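Local coordinates for protein probable AP endonuclease (African swine fever virus, PDB 6KI3) that probably cleaves DNA on the 5' side of apurinic or apyrimidinic sites during DNA repair, using zinc ions, and probably also has 3'-5' exonuclease activity, at residues Val49-Pro54 and Val112-Leu117; His83-Asp88 and Gln103-Ile108. One frame throughout, in Å; residues are numbered along the deposited sequence.

Interactions 1 and 2 lie about 7 Å apart between their centres, on the same side of the chain's centre within the TIM-barrel fold; the second is nested inside the loop closed by the first. Backbone bonds join them: Val-49 O probably accepts from His-83 N at 2.9 Å where two parallel strands end, and Pro-54 O probably accepts from Tyr-86 N at 2.7 Å in the loops beyond. Interaction 1 is apolar and interaction 2 largely acidic, yet in both the loop after a barrel strand (49-54, 83-88) touches the DNA and also packs on the protein. His-83 of interaction 2 binds zinc, whereas the side chain of Val-49 lies about 12 Å from a zinc ion.

Interaction 1 of 2, residues Val49-Pro54 and Val112-Leu117; sequences VFIAGP and VGIKGL. With nucleotides of chain C.
Ile-51 and Ile-114 meet through methyl groups: CG2 of Ile-51 lies 3.9 Å from CD1 of Ile-114, and the two side chains run past each other in opposite directions. Ile-114 stretches its long branch out with CD1 trans (chi2 177°), which carries the terminal methyl across to the loop. The same methyl also touches Val-49, whose CG2 is 4.3 Å away. Branched aliphatic side chains suit this buried place because they fill it with methyl groups and have no polar atoms to satisfy.

A second set of contacts faces the DNA. Phe-50, whose CB leaves the backbone away from residues 112-117, brings ring atom CE2 to 3.5 Å from C2' of the baseless sugar 3DR1 of chain C. Pro-54 folds back over one face of this ring, with CB 3.4 Å above the plane and offset toward the rim. Its CG in turn lies 3.3 Å from O4' of DC2 of chain C. Gly-53, at a positive phi of 70°, and the cis peptide before Pro-54 make the tight bend that brings the proline there. Together the two rings give an apolar surface against which the sugars of 3DR1 and DC2 pack.

The contact joins the loop after strand 46-49 to the turn between helix 96-112 and strand 116-120. Ile-114 also rests on Val-80 and Ala-82 of strand 79-83, and Ile-51 on Ile-108 of helix 96-112.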
ATOM      1  N   VAL A  49      -7.618  -2.378  -3.647  1.00 21.19           N
ATOM      2  CA  VAL A  49      -9.006  -2.640  -3.290  1.00 21.78           C
ATOM      3  C   VAL A  49      -9.055  -3.528  -2.054  1.00 20.07           C
ATOM      4  O   VAL A  49      -8.088  -4.206  -1.704  1.00 24.04           O
ATOM      5  CB  VAL A  49      -9.792  -3.309  -4.441  1.00 18.69           C
ATOM      6  CG1 VAL A  49      -9.987  -2.342  -5.599  1.00 18.96           C
ATOM      7  CG2 VAL A  49      -9.079  -4.572  -4.907  1.00 19.42           C
ATOM      8  N   PHE A  50     -10.208  -3.508  -1.390  1.00 22.13           N
ATOM      9  CA  PHE A  50     -10.549  -4.483  -0.363  1.00 24.63           C
ATOM     10  C   PHE A  50     -11.411  -5.565  -1.002  1.00 25.79           C
ATOM     11  O   PHE A  50     -12.501  -5.273  -1.506  1.00 28.79           O
ATOM     12  CB  PHE A  50     -11.309  -3.841   0.800  1.00 27.48           C
ATOM     13  CG  PHE A  50     -10.465  -2.974   1.688  1.00 27.37           C
ATOM     14  CD1 PHE A  50      -9.515  -3.530   2.527  1.00 27.31           C
ATOM     15  CD2 PHE A  50     -10.650  -1.601   1.713  1.00 24.69           C
ATOM     16  CE1 PHE A  50      -8.744  -2.733   3.354  1.00 28.66           C
ATOM     17  CE2 PHE A  50      -9.886  -0.799   2.537  1.00 25.19           C
ATOM     18  CZ  PHE A  50      -8.932  -1.365   3.359  1.00 26.55           C
ATOM     19  N   ILE A  51     -10.925  -6.809  -0.992  1.00 23.31           N
ATOM     20  CA  ILE A  51     -11.778  -7.932  -1.373  1.00 27.29           C
ATOM     21  C   ILE A  51     -12.499  -8.523  -0.172  1.00 28.74           C
ATOM     22  O   ILE A  51     -13.388  -9.371  -0.350  1.00 28.55           O
ATOM     23  CB  ILE A  51     -10.982  -9.039  -2.093  1.00 25.21           C
ATOM     24  CG1 ILE A  51      -9.984  -9.694  -1.136  1.00 29.30           C
ATOM     25  CG2 ILE A  51     -10.276  -8.477  -3.316  1.00 24.70           C
ATOM     26  CD1 ILE A  51      -9.153 -10.784  -1.778  1.00 31.68           C
ATOM     27  N   ALA A  52     -12.154  -8.097   1.041  1.00 28.81           N
ATOM     28  CA  ALA A  52     -12.806  -8.567   2.252  1.00 32.07           C
ATOM     29  C   ALA A  52     -12.743  -7.465   3.299  1.00 33.72           C
ATOM     30  O   ALA A  52     -11.874  -6.591   3.258  1.00 31.88           O
ATOM     31  CB  ALA A  52     -12.157  -9.852   2.780  1.00 31.06           C
ATOM     32  N   GLY A  53     -13.684  -7.512   4.237  1.00 32.80           N
ATOM     33  CA  GLY A  53     -13.709  -6.569   5.341  1.00 36.76           C
ATOM     34  C   GLY A  53     -14.084  -5.149   4.961  1.00 38.86           C
ATOM     35  O   GLY A  53     -15.122  -4.925   4.335  1.00 39.58           O
ATOM     36  N   PRO A  54     -13.240  -4.175   5.339  1.00 35.12           N
ATOM     37  CA  PRO A  54     -11.986  -4.390   6.068  1.00 33.11           C
ATOM     38  C   PRO A  54     -12.157  -4.507   7.581  1.00 36.23           C
ATOM     39  O   PRO A  54     -11.174  -4.727   8.290  1.00 31.73           O
ATOM     40  CB  PRO A  54     -11.179  -3.139   5.728  1.00 32.91           C
ATOM     41  CG  PRO A  54     -12.215  -2.082   5.578  1.00 31.63           C
ATOM     42  CD  PRO A  54     -13.421  -2.759   4.970  1.00 33.62           C
ATOM     43  N   VAL A 112      -8.143 -14.119  -9.190  1.00 31.81           N
ATOM     44  CA  VAL A 112      -8.524 -12.915  -9.916  1.00 28.81           C
ATOM     45  C   VAL A 112      -7.311 -12.148 -10.425  1.00 31.49           C
ATOM     46  O   VAL A 112      -7.462 -11.059 -10.989  1.00 28.27           O
ATOM     47  CB  VAL A 112      -9.422 -12.010  -9.058  1.00 31.16           C
ATOM     48  CG1 VAL A 112     -10.641 -12.778  -8.586  1.00 26.44           C
ATOM     49  CG2 VAL A 112      -8.645 -11.464  -7.873  1.00 28.73           C
ATOM     50  N   GLY A 113      -6.107 -12.684 -10.241  1.00 30.38           N
ATOM     51  CA  GLY A 113      -4.919 -12.033 -10.754  1.00 30.18           C
ATOM     52  C   GLY A 113      -4.432 -10.849  -9.953  1.00 30.72           C
ATOM     53  O   GLY A 113      -3.708 -10.007 -10.494  1.00 28.84           O
ATOM     54  N   ILE A 114      -4.807 -10.753  -8.681  1.00 28.83           N
ATOM     55  CA  ILE A 114      -4.294  -9.699  -7.813  1.00 28.79           C
ATOM     56  C   ILE A 114      -2.895 -10.083  -7.351  1.00 31.31           C
ATOM     57  O   ILE A 114      -2.651 -11.228  -6.949  1.00 31.82           O
ATOM     58  CB  ILE A 114      -5.244  -9.461  -6.627  1.00 27.12           C
ATOM     59  CG1 ILE A 114      -6.471  -8.674  -7.092  1.00 25.51           C
ATOM     60  CG2 ILE A 114      -4.534  -8.731  -5.497  1.00 29.40           C
ATOM     61  CD1 ILE A 114      -7.500  -8.444  -6.011  1.00 26.84           C
ATOM     62  N   LYS A 115      -1.970  -9.124  -7.409  1.00 30.16           N
ATOM     63  CA  LYS A 115      -0.555  -9.419  -7.228  1.00 31.25           C
ATOM     64  C   LYS A 115      -0.158  -9.647  -5.774  1.00 32.72           C
ATOM     65  O   LYS A 115       0.840 -10.332  -5.525  1.00 31.14           O
ATOM     66  CB  LYS A 115       0.293  -8.287  -7.810  1.00 28.55           C
ATOM     67  CG  LYS A 115      -0.075  -7.905  -9.235  1.00 30.18           C
ATOM     68  CD  LYS A 115       0.354  -8.971 -10.234  1.00 32.34           C
ATOM     69  CE  LYS A 115       0.076  -8.523 -11.662  1.00 34.15           C
ATOM     70  NZ  LYS A 115       0.587  -9.490 -12.672  1.00 42.79           N
ATOM     71  N   GLY A 116      -0.891  -9.097  -4.813  1.00 29.57           N
ATOM     72  CA  GLY A 116      -0.455  -9.250  -3.437  1.00 28.00           C
ATOM     73  C   GLY A 116      -1.540  -8.899  -2.446  1.00 27.76           C
ATOM     74  O   GLY A 116      -2.640  -8.474  -2.809  1.00 27.90           O
ATOM     75  N   LEU A 117      -1.204  -9.087  -1.170  1.00 26.20           N
ATOM     76  CA  LEU A 117      -2.091  -8.784  -0.054  1.00 30.04           C
ATOM     77  C   LEU A 117      -1.310  -8.028   1.009  1.00 29.47           C
ATOM     78  O   LEU A 117      -0.268  -8.503   1.472  1.00 30.70           O
ATOM     79  CB  LEU A 117      -2.696 -10.060   0.543  1.00 25.77           C
ATOM     80  CG  LEU A 117      -3.773  -9.864   1.611  1.00 26.36           C
ATOM     81  CD1 LEU A 117      -5.061  -9.339   0.992  1.00 24.29           C
ATOM     82  CD2 LEU A 117      -4.027 -11.158   2.370  1.00 32.00           C
TER
ATOM     83  P    DC C   2     -10.330   3.285   5.332  1.00 38.81           P
ATOM     84  OP1  DC C   2     -11.042   4.570   5.503  1.00 34.27           O
ATOM     85  OP2  DC C   2      -9.482   2.753   6.422  1.00 40.32           O
ATOM     86  O5'  DC C   2     -11.393   2.154   4.957  1.00 34.77           O
ATOM     87  C5'  DC C   2     -12.385   2.409   3.974  1.00 29.36           C
ATOM     88  C4'  DC C   2     -13.095   1.125   3.593  1.00 35.15           C
ATOM     89  O4'  DC C   2     -13.829   0.617   4.736  1.00 27.90           O
ATOM     90  C3'  DC C   2     -14.112   1.256   2.468  1.00 31.23           C
ATOM     91  O3'  DC C   2     -14.135   0.049   1.719  1.00 33.48           O
ATOM     92  C2'  DC C   2     -15.418   1.483   3.226  1.00 33.01           C
ATOM     93  C1'  DC C   2     -15.218   0.618   4.466  1.00 32.90           C
ATOM     94  N1   DC C   2     -15.923   1.132   5.674  1.00 33.30           N
ATOM     95  C2   DC C   2     -16.495   0.231   6.580  1.00 31.96           C
ATOM     96  O2   DC C   2     -16.409  -0.983   6.358  1.00 33.07           O
ATOM     97  N3   DC C   2     -17.127   0.717   7.677  1.00 33.21           N
ATOM     98  C4   DC C   2     -17.196   2.033   7.880  1.00 36.05           C
ATOM     99  N4   DC C   2     -17.831   2.463   8.977  1.00 34.16           N
ATOM    100  C5   DC C   2     -16.618   2.967   6.970  1.00 31.82           C
ATOM    101  C6   DC C   2     -15.998   2.477   5.892  1.00 32.49           C
ATOM    102  O5' 3DR C   1      -4.836   3.126   5.122  1.00 33.08           O
ATOM    103  P   3DR C   1      -3.707   2.689   6.182  1.00 26.94           P
ATOM    104  OP1 3DR C   1      -3.844   1.188   6.255  1.00 29.09           O
ATOM    105  OP2 3DR C   1      -2.430   3.175   5.547  1.00 28.08           O
ATOM    106  OP3 3DR C   1      -4.094   3.400   7.456  1.00 30.61           O
ATOM    107  C2' 3DR C   1      -8.153   2.268   2.344  1.00 25.79           C
ATOM    108  C5' 3DR C   1      -6.127   2.521   5.123  1.00 27.94           C
ATOM    109  C4' 3DR C   1      -7.030   3.327   4.199  1.00 28.69           C
ATOM    110  O4' 3DR C   1      -6.320   3.626   2.996  1.00 30.08           O
ATOM    111  C1' 3DR C   1      -7.058   3.203   1.849  1.00 26.98           C
ATOM    112  C3' 3DR C   1      -8.290   2.567   3.822  1.00 27.44           C
ATOM    113  O3' 3DR C   1      -9.421   3.418   4.014  1.00 31.46           O
ATOM    114  P    DG C   3     -14.980  -0.064   0.356  1.00 32.20           P
ATOM    115  OP1  DG C   3     -14.080  -0.637  -0.670  1.00 31.81           O
ATOM    116  OP2  DG C   3     -15.663   1.223   0.095  1.00 35.68           O
ATOM    117  O5'  DG C   3     -16.083  -1.160   0.707  1.00 31.16           O
ATOM    118  C5'  DG C   3     -15.687  -2.362   1.348  1.00 33.14           C
ATOM    119  C4'  DG C   3     -16.894  -3.146   1.819  1.00 34.31           C
ATOM    120  O4'  DG C   3     -17.370  -2.608   3.082  1.00 35.99           O
ATOM    121  C3'  DG C   3     -18.092  -3.126   0.871  1.00 34.29           C
ATOM    122  O3'  DG C   3     -18.682  -4.411   0.847  1.00 38.35           O
ATOM    123  C2'  DG C   3     -19.017  -2.093   1.515  1.00 32.33           C
ATOM    124  C1'  DG C   3     -18.749  -2.335   2.988  1.00 32.50           C
ATOM    125  N9   DG C   3     -19.048  -1.185   3.835  1.00 35.55           N
ATOM    126  C8   DG C   3     -18.834   0.139   3.537  1.00 33.22           C
ATOM    127  N7   DG C   3     -19.196   0.951   4.490  1.00 35.58           N
ATOM    128  C5   DG C   3     -19.678   0.111   5.487  1.00 36.30           C
ATOM    129  C6   DG C   3     -20.209   0.420   6.763  1.00 38.22           C
ATOM    130  O6   DG C   3     -20.363   1.534   7.280  1.00 36.82           O
ATOM    131  N1   DG C   3     -20.581  -0.730   7.458  1.00 39.76           N
ATOM    132  C2   DG C   3     -20.456  -2.012   6.980  1.00 38.48           C
ATOM    133  N2   DG C   3     -20.869  -2.994   7.796  1.00 37.77           N
ATOM    134  N3   DG C   3     -19.960  -2.315   5.788  1.00 36.14           N
ATOM    135  C4   DG C   3     -19.593  -1.207   5.098  1.00 35.54           C
TER

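Interaction 2 of 2, residues His83-Asp88 and Gln103-Ile108; sequences HGTYLD and QQELLI. With ZN (zinc ion), chain K; nucleotides of chain D; nucleotides of chain B; nucleotides of chain C.
Asp-88 OD2 accepts a weak hydrogen bond from the backbone N of Thr-85 (2.8 Å, 126° at the hydrogen). Glu-105 OE1 also comes within 2.8 Å of Asp-88 OD2, a close approach of two acceptor oxygens. The carboxylates, planes 55° apart, come from opposite directions, and their repulsion may be relieved if one acid holds a proton. Glu-105 reaches inward on a chain extended beyond CG (chi2 172°). Its OE2, buried without a polar partner in the model, lies 3.8 Å from the methyl CG2 of Thr-85 and 3.9 Å from CA of Gly-84. Glycine suits that position because a CB would clash with Asp-88 OD2.

Thr-85 OG1 accepts from the backbone N of Leu-87, an ST turn, within the type I beta turn from Thr-85 to Asp-88. This turn presents Tyr-86 and Leu-87 to the DNA: C2 of the DC9 base of chain B lies over one face of the tyrosine ring, offset toward its rim, while Leu-87 CD2 is 3.4 Å from C8 of DG10 of chain D.

His-83 coordinates zinc through NE2 at 2.2 Å. Gly-84 O accepts a hydrogen bond from ND1 of His-83 (2.7 Å), and together the two bonds hold the imidazole's rotation. His-120, Glu-147 and a DNA phosphate complete the site.

Here the loop after strand 79-83 packs against helix 96-112, with Glu-105 touching Leu-117 of strand 116-120.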
ATOM      1  N   HIS A  83      -5.780  -4.971  -0.123  1.00 26.16           N
ATOM      2  CA  HIS A  83      -5.469  -4.637   1.258  1.00 24.61           C
ATOM      3  C   HIS A  83      -6.235  -5.583   2.170  1.00 26.75           C
ATOM      4  O   HIS A  83      -7.450  -5.753   2.020  1.00 25.11           O
ATOM      5  CB  HIS A  83      -5.825  -3.184   1.569  1.00 25.81           C
ATOM      6  CG  HIS A  83      -5.214  -2.672   2.837  1.00 27.21           C
ATOM      7  ND1 HIS A  83      -5.417  -3.275   4.060  1.00 28.02           N
ATOM      8  CD2 HIS A  83      -4.406  -1.610   3.074  1.00 27.19           C
ATOM      9  CE1 HIS A  83      -4.760  -2.610   4.993  1.00 26.11           C
ATOM     10  NE2 HIS A  83      -4.139  -1.595   4.421  1.00 27.55           N
ATOM     11  N   GLY A  84      -5.521  -6.215   3.096  1.00 27.07           N
ATOM     12  CA  GLY A  84      -6.163  -7.121   4.022  1.00 29.18           C
ATOM     13  C   GLY A  84      -7.071  -6.394   4.993  1.00 29.47           C
ATOM     14  O   GLY A  84      -7.003  -5.177   5.171  1.00 27.24           O
ATOM     15  N   THR A  85      -7.949  -7.165   5.628  1.00 27.87           N
ATOM     16  CA  THR A  85      -8.815  -6.599   6.647  1.00 32.73           C
ATOM     17  C   THR A  85      -7.994  -6.186   7.864  1.00 37.09           C
ATOM     18  O   THR A  85      -6.844  -6.597   8.044  1.00 31.68           O
ATOM     19  CB  THR A  85      -9.889  -7.602   7.068  1.00 33.65           C
ATOM     20  OG1 THR A  85      -9.300  -8.612   7.897  1.00 34.01           O
ATOM     21  CG2 THR A  85     -10.510  -8.259   5.848  1.00 36.12           C
ATOM     22  N   TYR A  86      -8.604  -5.356   8.709  1.00 34.61           N
ATOM     23  CA  TYR A  86      -7.941  -4.943   9.938  1.00 33.85           C
ATOM     24  C   TYR A  86      -7.867  -6.065  10.964  1.00 34.27           C
ATOM     25  O   TYR A  86      -7.154  -5.921  11.963  1.00 37.34           O
ATOM     26  CB  TYR A  86      -8.657  -3.727  10.530  1.00 38.52           C
ATOM     27  CG  TYR A  86      -8.686  -2.538   9.596  1.00 36.18           C
ATOM     28  CD1 TYR A  86      -7.643  -2.306   8.709  1.00 34.39           C
ATOM     29  CD2 TYR A  86      -9.758  -1.656   9.591  1.00 33.33           C
ATOM     30  CE1 TYR A  86      -7.662  -1.227   7.850  1.00 34.61           C
ATOM     31  CE2 TYR A  86      -9.786  -0.572   8.734  1.00 32.21           C
ATOM     32  CZ  TYR A  86      -8.734  -0.363   7.865  1.00 33.53           C
ATOM     33  OH  TYR A  86      -8.749   0.711   7.005  1.00 32.87           O
ATOM     34  N   LEU A  87      -8.573  -7.171  10.740  1.00 36.48           N
ATOM     35  CA  LEU A  87      -8.544  -8.320  11.633  1.00 40.82           C
ATOM     36  C   LEU A  87      -7.494  -9.349  11.235  1.00 39.43           C
ATOM     37  O   LEU A  87      -7.393 -10.393  11.888  1.00 43.55           O
ATOM     38  CB  LEU A  87      -9.918  -8.999  11.677  1.00 42.65           C
ATOM     39  CG  LEU A  87     -11.176  -8.132  11.574  1.00 43.76           C
ATOM     40  CD1 LEU A  87     -12.422  -9.005  11.602  1.00 42.53           C
ATOM     41  CD2 LEU A  87     -11.225  -7.099  12.681  1.00 41.26           C
ATOM     42  N   ASP A  88      -6.718  -9.086  10.181  1.00 40.44           N
ATOM     43  CA  ASP A  88      -5.723 -10.037   9.685  1.00 43.11           C
ATOM     44  C   ASP A  88      -4.428  -9.890  10.483  1.00 41.10           C
ATOM     45  O   ASP A  88      -3.392  -9.435   9.993  1.00 39.71           O
ATOM     46  CB  ASP A  88      -5.489  -9.832   8.195  1.00 40.58           C
ATOM     47  CG  ASP A  88      -6.693 -10.210   7.355  1.00 42.42           C
ATOM     48  OD1 ASP A  88      -7.521 -11.017   7.829  1.00 49.17           O
ATOM     49  OD2 ASP A  88      -6.808  -9.705   6.219  1.00 42.45           O
ATOM     50  N   GLN A 103      -5.846 -17.064   4.572  1.00 42.74           N
ATOM     51  CA  GLN A 103      -5.619 -18.093   3.565  1.00 45.53           C
ATOM     52  C   GLN A 103      -6.656 -18.029   2.452  1.00 41.46           C
ATOM     53  O   GLN A 103      -6.332 -18.303   1.290  1.00 37.64           O
ATOM     54  CB  GLN A 103      -5.621 -19.474   4.218  1.00 46.22           C
ATOM     55  CG  GLN A 103      -4.939 -20.542   3.384  1.00 47.64           C
ATOM     56  CD  GLN A 103      -3.470 -20.244   3.153  1.00 45.92           C
ATOM     57  OE1 GLN A 103      -2.792 -19.696   4.021  1.00 48.80           O
ATOM     58  NE2 GLN A 103      -2.971 -20.602   1.975  1.00 52.05           N
ATOM     59  N   GLN A 104      -7.875 -17.646   2.800  1.00 41.62           N
ATOM     60  CA  GLN A 104      -8.934 -17.473   1.829  1.00 39.96           C
ATOM     61  C   GLN A 104      -8.660 -16.319   0.886  1.00 37.05           C
ATOM     62  O   GLN A 104      -8.811 -16.450  -0.279  1.00 35.47           O
ATOM     63  CB  GLN A 104     -10.274 -17.262   2.510  1.00 44.25           C
ATOM     64  CG  GLN A 104     -10.584 -18.263   3.585  1.00 48.77           C
ATOM     65  CD  GLN A 104     -11.908 -18.039   4.250  1.00 55.07           C
ATOM     66  OE1 GLN A 104     -12.011 -18.110   5.464  1.00 65.89           O
ATOM     67  NE2 GLN A 104     -12.938 -17.782   3.462  1.00 54.41           N
ATOM     68  N   GLU A 105      -8.217 -15.202   1.430  1.00 36.64           N
ATOM     69  CA  GLU A 105      -7.904 -14.015   0.639  1.00 31.48           C
ATOM     70  C   GLU A 105      -6.759 -14.284  -0.329  1.00 32.46           C
ATOM     71  O   GLU A 105      -6.830 -13.923  -1.509  1.00 32.97           O
ATOM     72  CB  GLU A 105      -7.566 -12.847   1.564  1.00 32.24           C
ATOM     73  CG  GLU A 105      -8.765 -12.240   2.275  1.00 33.18           C
ATOM     74  CD  GLU A 105      -8.361 -11.215   3.314  1.00 37.06           C
ATOM     75  OE1 GLU A 105      -7.814 -11.616   4.363  1.00 41.57           O
ATOM     76  OE2 GLU A 105      -8.581 -10.007   3.081  1.00 35.51           O
ATOM     77  N   LEU A 106      -5.691 -14.922   0.156  1.00 33.40           N
ATOM     78  CA  LEU A 106      -4.555 -15.225  -0.709  1.00 32.45           C
ATOM     79  C   LEU A 106      -4.967 -16.126  -1.865  1.00 35.04           C
ATOM     80  O   LEU A 106      -4.530 -15.924  -3.005  1.00 34.56           O
ATOM     81  CB  LEU A 106      -3.435 -15.873   0.106  1.00 33.64           C
ATOM     82  CG  LEU A 106      -2.779 -14.986   1.165  1.00 37.86           C
ATOM     83  CD1 LEU A 106      -1.826 -15.799   2.023  1.00 37.50           C
ATOM     84  CD2 LEU A 106      -2.050 -13.822   0.513  1.00 33.89           C
ATOM     85  N   LEU A 107      -5.815 -17.122  -1.595  1.00 34.17           N
ATOM     86  CA  LEU A 107      -6.320 -17.968  -2.670  1.00 35.57           C
ATOM     87  C   LEU A 107      -7.187 -17.168  -3.634  1.00 33.04           C
ATOM     88  O   LEU A 107      -7.102 -17.349  -4.855  1.00 33.55           O
ATOM     89  CB  LEU A 107      -7.106 -19.143  -2.088  1.00 30.47           C
ATOM     90  N   ILE A 108      -8.021 -16.270  -3.103  1.00 33.63           N
ATOM     91  CA  ILE A 108      -8.877 -15.445  -3.952  1.00 33.43           C
ATOM     92  C   ILE A 108      -8.035 -14.511  -4.812  1.00 33.50           C
ATOM     93  O   ILE A 108      -8.361 -14.256  -5.979  1.00 32.55           O
ATOM     94  CB  ILE A 108      -9.890 -14.667  -3.088  1.00 33.69           C
ATOM     95  CG1 ILE A 108     -10.902 -15.625  -2.456  1.00 36.74           C
ATOM     96  CG2 ILE A 108     -10.610 -13.610  -3.911  1.00 33.20           C
ATOM     97  CD1 ILE A 108     -11.790 -14.974  -1.419  1.00 36.75           C
TER
HETATM   98 ZN    ZN K 303      -2.732  -0.217   5.320  1.00 26.00          ZN
ATOM     99  P    DG D  10     -11.030  -9.252  17.396  1.00 50.44           P
ATOM    100  OP1  DG D  10     -10.147  -9.778  18.459  1.00 57.22           O
ATOM    101  OP2  DG D  10     -12.031  -8.210  17.717  1.00 48.14           O
ATOM    102  O5'  DG D  10     -10.121  -8.706  16.201  1.00 47.41           O
ATOM    103  C5'  DG D  10      -9.064  -9.507  15.692  1.00 47.02           C
ATOM    104  C4'  DG D  10      -7.758  -8.732  15.672  1.00 45.04           C
ATOM    105  O4'  DG D  10      -7.912  -7.541  14.862  1.00 46.07           O
ATOM    106  C3'  DG D  10      -7.264  -8.251  17.029  1.00 42.53           C
ATOM    107  O3'  DG D  10      -5.845  -8.238  17.041  1.00 50.70           O
ATOM    108  C2'  DG D  10      -7.842  -6.841  17.120  1.00 40.62           C
ATOM    109  C1'  DG D  10      -7.791  -6.380  15.666  1.00 45.62           C
ATOM    110  N9   DG D  10      -8.871  -5.465  15.304  1.00 44.56           N
ATOM    111  C8   DG D  10     -10.215  -5.641  15.526  1.00 44.89           C
ATOM    112  N7   DG D  10     -10.949  -4.658  15.083  1.00 43.49           N
ATOM    113  C5   DG D  10     -10.033  -3.773  14.530  1.00 40.99           C
ATOM    114  C6   DG D  10     -10.239  -2.524  13.898  1.00 36.03           C
ATOM    115  O6   DG D  10     -11.309  -1.934  13.694  1.00 36.54           O
ATOM    116  N1   DG D  10      -9.039  -1.953  13.481  1.00 39.11           N
ATOM    117  C2   DG D  10      -7.797  -2.518  13.655  1.00 38.61           C
ATOM    118  N2   DG D  10      -6.755  -1.816  13.185  1.00 36.01           N
ATOM    119  N3   DG D  10      -7.591  -3.688  14.244  1.00 39.95           N
ATOM    120  C4   DG D  10      -8.749  -4.256  14.655  1.00 40.99           C
TER
ATOM    121  P    DC B   9      -9.443   7.984   9.687  1.00 41.29           P
ATOM    122  OP1  DC B   9      -8.670   8.978   8.980  1.00 37.06           O
ATOM    123  OP2  DC B   9     -10.837   7.804   9.361  1.00 42.28           O
ATOM    124  O5'  DC B   9      -8.684   6.616   9.511  1.00 36.21           O
ATOM    125  C5'  DC B   9      -7.286   6.594   9.713  1.00 37.55           C
ATOM    126  C4'  DC B   9      -6.744   5.191   9.645  1.00 36.14           C
ATOM    127  O4'  DC B   9      -7.222   4.431  10.759  1.00 38.39           O
ATOM    128  C3'  DC B   9      -7.148   4.386   8.424  1.00 37.43           C
ATOM    129  O3'  DC B   9      -6.156   4.559   7.427  1.00 31.11           O
ATOM    130  C2'  DC B   9      -7.095   2.959   8.932  1.00 36.52           C
ATOM    131  C1'  DC B   9      -7.153   3.068  10.450  1.00 35.61           C
ATOM    132  N1   DC B   9      -8.330   2.437  11.015  1.00 35.63           N
ATOM    133  C2   DC B   9      -8.204   1.218  11.673  1.00 36.81           C
ATOM    134  O2   DC B   9      -7.088   0.713  11.781  1.00 38.43           O
ATOM    135  N3   DC B   9      -9.296   0.640  12.203  1.00 35.51           N
ATOM    136  C4   DC B   9     -10.486   1.219  12.068  1.00 36.64           C
ATOM    137  N4   DC B   9     -11.539   0.598  12.577  1.00 38.03           N
ATOM    138  C5   DC B   9     -10.646   2.460  11.397  1.00 37.92           C
ATOM    139  C6   DC B   9      -9.554   3.025  10.883  1.00 36.74           C
TER
ATOM    140  P    DC C   2     -10.330   3.285   5.332  1.00 38.81           P
ATOM    141  OP1  DC C   2     -11.042   4.570   5.503  1.00 34.27           O
ATOM    142  OP2  DC C   2      -9.482   2.753   6.422  1.00 40.32           O
ATOM    143  O5'  DC C   2     -11.393   2.154   4.957  1.00 34.77           O
ATOM    144  C5'  DC C   2     -12.385   2.409   3.974  1.00 29.36           C
ATOM    145  C4'  DC C   2     -13.095   1.125   3.593  1.00 35.15           C
ATOM    146  O4'  DC C   2     -13.829   0.617   4.736  1.00 27.90           O
ATOM    147  C3'  DC C   2     -14.112   1.256   2.468  1.00 31.23           C
ATOM    148  O3'  DC C   2     -14.135   0.049   1.719  1.00 33.48           O
ATOM    149  C2'  DC C   2     -15.418   1.483   3.226  1.00 33.01           C
ATOM    150  C1'  DC C   2     -15.218   0.618   4.466  1.00 32.90           C
ATOM    151  N1   DC C   2     -15.923   1.132   5.674  1.00 33.30           N
ATOM    152  C2   DC C   2     -16.495   0.231   6.580  1.00 31.96           C
ATOM    153  O2   DC C   2     -16.409  -0.983   6.358  1.00 33.07           O
ATOM    154  N3   DC C   2     -17.127   0.717   7.677  1.00 33.21           N
ATOM    155  C4   DC C   2     -17.196   2.033   7.880  1.00 36.05           C
ATOM    156  N4   DC C   2     -17.831   2.463   8.977  1.00 34.16           N
ATOM    157  C5   DC C   2     -16.618   2.967   6.970  1.00 31.82           C
ATOM    158  C6   DC C   2     -15.998   2.477   5.892  1.00 32.49           C
TER